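Local coordinates for uncharacterized protein (Bombyx mori, PDB 5AZ0), which is an aldo-keto reductase, AKR2E5, and probably reduces carbonyl compounds to alcohols with a nicotinamide cofactor, as relatives do, at residues S175-N178 with I179-K183; M248-I251 with G252-Y255. All coordinates share one frame; numbering follows the deposited sequence. Where two conformers were deposited one is given.

Two ways of shaping a helix appear in this TIM-barrel aldo-keto reductase: side chains close the start of one helix in interaction 1, and backbone bonds with flanking side chains build the last turns of another in interaction 2. Interaction 1 (175-183) comes first along the chain, where barrel strand 172-175 gives way to helix 179-188; interaction 2 (248-255) lies on helix 246-255, between barrel strands 219-223 and 273-274. The contacts do not touch: their centres are 34 Å apart and their nearest atoms about 22 Å. An acetate ion, probably from the crystallisation liquor, lies about 4 Å from the side chain of Gln181 in interaction 1.

Interaction 1: S175-N178 with I179-K183; sequences SNFN and IEQMK
Asn178 is the N-cap of the helix that starts at Ile179, and its amide stands over the first turn. At Ile179 the contact is mainly that of chain neighbours, CB lying beside the Asn178 carbonyl carbon. In one of two modelled conformers Glu180 folds back toward the Asn178 amide, an arrangement best taken as doubtful. Gln181 completes a capping box: its backbone N donates to Asn178 OD1 at 2.7 Å, while its own OE1 accepts from Asn178 N at 2.9 Å, in the carbonyl plane and on a lone pair. The two amides are stacked with their planes 26° apart. Asn178 reaches this site because CG sits between its backbone N and carbonyl carbon (chi1 64°), turning OD1 over the helix end. Were Asn178 replaced by an alanine, Gln181 N would probably lose its capping acceptor and the Gln181 amide its stacking partner. Gln181 CB also touches the Phe177 ring, 3.7 Å from Phe177 CD2. Met182 N then makes the first regular helical bond, to Asn178 O at 2.9 Å; its SD packs 3.6 Å from Phe177 CB and lies obliquely to the ring, 5.2 Å from the ring centroid, a Met-aromatic contact. Beyond the turn, Ile179 and Met182 lean on Tyr212 of helix 207-215, Phe177 O is held by Asn196 of strand 195-199, and Asn176 bonds to Tyr223 of strand 219-223.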
# COMPACT_ATOMS: atom_id res chain seq x y z
N SER A 175 -3.46 6.71 -4.06
CA SER A 175 -3.63 6.11 -2.78
C SER A 175 -4.57 6.99 -1.93
O SER A 175 -4.53 8.19 -1.98
CB SER A 175 -2.28 5.97 -2.12
OG SER A 175 -2.37 5.27 -0.90
N ASN A 176 -5.41 6.34 -1.14
CA ASN A 176 -6.38 7.01 -0.31
C ASN A 176 -7.39 7.89 -1.03
O ASN A 176 -7.75 8.91 -0.50
CB ASN A 176 -5.71 7.78 0.77
CG ASN A 176 -4.81 6.92 1.64
OD1 ASN A 176 -5.26 6.01 2.35
ND2 ASN A 176 -3.52 7.23 1.61
N PHE A 177 -7.79 7.51 -2.24
CA PHE A 177 -8.78 8.26 -2.96
C PHE A 177 -10.12 7.62 -2.55
O PHE A 177 -10.24 6.38 -2.53
CB PHE A 177 -8.57 8.17 -4.48
CG PHE A 177 -7.67 9.25 -5.06
CD1 PHE A 177 -6.49 9.58 -4.46
CD2 PHE A 177 -8.05 9.94 -6.18
CE1 PHE A 177 -5.74 10.63 -4.95
CE2 PHE A 177 -7.31 10.94 -6.72
CZ PHE A 177 -6.14 11.30 -6.07
N ASN A 178 -11.14 8.44 -2.27
CA ASN A 178 -12.46 7.89 -1.97
C ASN A 178 -13.21 7.73 -3.30
O ASN A 178 -12.71 8.06 -4.35
CB ASN A 178 -13.22 8.77 -0.94
CG ASN A 178 -13.53 10.16 -1.47
OD1 ASN A 178 -13.71 10.39 -2.67
ND2 ASN A 178 -13.51 11.11 -0.57
N ILE A 179 -14.48 7.28 -3.25
CA ILE A 179 -15.17 6.88 -4.46
C ILE A 179 -15.47 8.08 -5.30
O ILE A 179 -15.36 8.02 -6.55
CB ILE A 179 -16.44 6.03 -4.11
CG1 ILE A 179 -17.06 5.45 -5.37
CG2 ILE A 179 -17.49 6.85 -3.26
CD1 ILE A 179 -18.15 4.41 -5.05
N GLU A 180 -15.74 9.22 -4.66
CA GLU A 180 -15.99 10.49 -5.34
C GLU A 180 -14.73 10.97 -6.07
O GLU A 180 -14.74 11.42 -7.22
CB GLU A 180 -16.44 11.56 -4.28
CG GLU A 180 -17.82 11.34 -3.61
CD GLU A 180 -17.85 10.46 -2.35
OE1 GLU A 180 -16.80 10.00 -1.87
OE2 GLU A 180 -18.97 10.19 -1.84
N GLN A 181 -13.61 10.93 -5.35
CA GLN A 181 -12.29 11.31 -5.99
C GLN A 181 -11.91 10.35 -7.16
O GLN A 181 -11.51 10.79 -8.25
CB GLN A 181 -11.22 11.30 -4.91
CG GLN A 181 -11.44 12.45 -3.91
CD GLN A 181 -10.63 12.31 -2.66
OE1 GLN A 181 -10.35 11.20 -2.23
NE2 GLN A 181 -10.23 13.45 -2.08
N MET A 182 -12.20 9.07 -6.98
CA MET A 182 -11.93 8.10 -8.07
C MET A 182 -12.74 8.38 -9.28
O MET A 182 -12.24 8.40 -10.46
CB MET A 182 -12.16 6.68 -7.58
CG MET A 182 -11.09 6.20 -6.57
SD MET A 182 -9.42 6.11 -7.34
CE MET A 182 -9.72 5.29 -8.88
N LYS A 183 -14.03 8.64 -9.03
CA LYS A 183 -14.93 8.97 -10.18
C LYS A 183 -14.51 10.25 -10.96
O LYS A 183 -14.47 10.29 -12.22
CB LYS A 183 -16.38 9.02 -9.66
CG LYS A 183 -17.38 9.57 -10.63
CD LYS A 183 -18.84 9.27 -10.27
CE LYS A 183 -19.75 9.59 -11.48
NZ LYS A 183 -21.22 9.34 -11.24

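Interaction 2: M248-I251 with G252-Y255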
# COMPACT_ATOMS: atom_id res chain seq x y z
N MET A 248 -12.35 -17.27 13.75
CA MET A 248 -11.16 -17.17 12.87
C MET A 248 -10.36 -18.48 13.02
O MET A 248 -10.13 -19.22 12.01
CB MET A 248 -10.31 -15.94 13.25
CG MET A 248 -10.88 -14.57 12.95
SD MET A 248 -11.20 -14.35 11.20
CE MET A 248 -9.50 -14.23 10.56
N LEU A 249 -10.07 -18.83 14.28
CA LEU A 249 -9.37 -20.17 14.58
C LEU A 249 -10.06 -21.36 13.94
O LEU A 249 -9.41 -22.25 13.33
CB LEU A 249 -9.19 -20.38 16.07
CG LEU A 249 -8.40 -19.29 16.84
CD1 LEU A 249 -8.79 -19.24 18.31
CD2 LEU A 249 -6.88 -19.45 16.72
N ALA A 250 -11.39 -21.34 13.95
CA ALA A 250 -12.16 -22.46 13.41
C ALA A 250 -12.05 -22.54 11.92
O ALA A 250 -11.85 -23.62 11.33
CB ALA A 250 -13.62 -22.36 13.84
N ILE A 251 -12.19 -21.38 11.28
CA ILE A 251 -11.91 -21.30 9.81
C ILE A 251 -10.46 -21.73 9.55
O ILE A 251 -10.19 -22.49 8.61
CB ILE A 251 -12.23 -19.89 9.23
CG1 ILE A 251 -13.76 -19.60 9.36
CG2 ILE A 251 -11.84 -19.79 7.76
CD1 ILE A 251 -14.13 -18.14 9.46
N GLY A 252 -9.54 -21.25 10.39
CA GLY A 252 -8.14 -21.74 10.38
C GLY A 252 -8.02 -23.27 10.30
O GLY A 252 -7.54 -23.84 9.27
N ARG A 253 -8.51 -23.94 11.34
CA ARG A 253 -8.40 -25.42 11.41
C ARG A 253 -9.06 -26.05 10.21
O ARG A 253 -8.58 -27.02 9.64
CB ARG A 253 -8.99 -26.00 12.70
CG ARG A 253 -8.23 -25.63 13.97
CD ARG A 253 -8.89 -26.31 15.18
NE ARG A 253 -10.21 -25.72 15.49
CZ ARG A 253 -10.46 -24.75 16.39
NH1 ARG A 253 -9.50 -24.21 17.15
NH2 ARG A 253 -11.72 -24.31 16.55
N LYS A 254 -10.17 -25.50 9.76
CA LYS A 254 -10.80 -26.10 8.60
C LYS A 254 -9.91 -26.20 7.37
O LYS A 254 -9.92 -27.20 6.69
CB LYS A 254 -12.10 -25.37 8.29
CG LYS A 254 -12.83 -25.88 7.10
CD LYS A 254 -14.14 -25.13 6.95
CE LYS A 254 -14.75 -25.49 5.61
NZ LYS A 254 -16.02 -24.75 5.43
N TYR A 255 -9.15 -25.16 7.04
CA TYR A 255 -8.34 -25.18 5.79
C TYR A 255 -6.85 -25.32 6.09
O TYR A 255 -6.04 -25.42 5.17
CB TYR A 255 -8.57 -23.94 4.95
CG TYR A 255 -10.01 -23.65 4.60
CD1 TYR A 255 -10.60 -24.20 3.49
CD2 TYR A 255 -10.75 -22.82 5.39
CE1 TYR A 255 -11.93 -23.89 3.15
CE2 TYR A 255 -12.07 -22.52 5.10
CZ TYR A 255 -12.66 -23.04 3.97
OH TYR A 255 -13.97 -22.66 3.71
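The closing turns of helix 246-255 carry this contact, a run of i to i+4 backbone bonds in which Gly252, Arg253, Lys254 and Tyr255 donate in order to the carbonyls of Met248, Leu249, Ala250 and Ile251. The bonds lengthen toward the C-terminal end: Gly252 N to Met248 O spans 2.7 Å, whereas Tyr255 N to Ile251 O spans 3.3 Å with an N-H...O angle of 150°.

Arg253 folds back along the preceding turn. A bend at chi3 (-70°) lays its guanidinium with one face over Leu249 O and the Ala250 backbone N; the carbonyl oxygen is 4.1 Å from the plane, above its centre. The two terminal nitrogens then settle against different neighbours, NH1 beside Leu249 CB at 4.0 Å and NH2 beside Ala250 CB at 3.8 Å, so the guanidinium lies on the helix surface by van der Waals contact, with no hydrogen bond to either residue.

Within the aldo-keto reductase barrel, this helix lies between strands 219-223 and 273-274 along the chain, and its inner side meets helices 259-269 and 297-304. Met248 and Ile251 both reach Val262 on the first of these, and Ile251 also touches Thr302 on the second.

On that side Ile251 and Tyr255 run alongside each other and point the same way, with Ile251 CG2 packed 3.8 Å from Tyr255 CE2. The tyrosine ring turns its edge to Ile251 O, which lies near the ring plane and 3.3 Å from Tyr255 CD2. One ring face is covered near its rim by Lys254 CG. The polar ends of Lys254 and Tyr255 converge on the start of helix 297-304: Lys254 NZ forms salt bridges with Asp296 and Asp299, and Tyr255 OH hydrogen-bonds to Asp299 OD2 and Asp296 N.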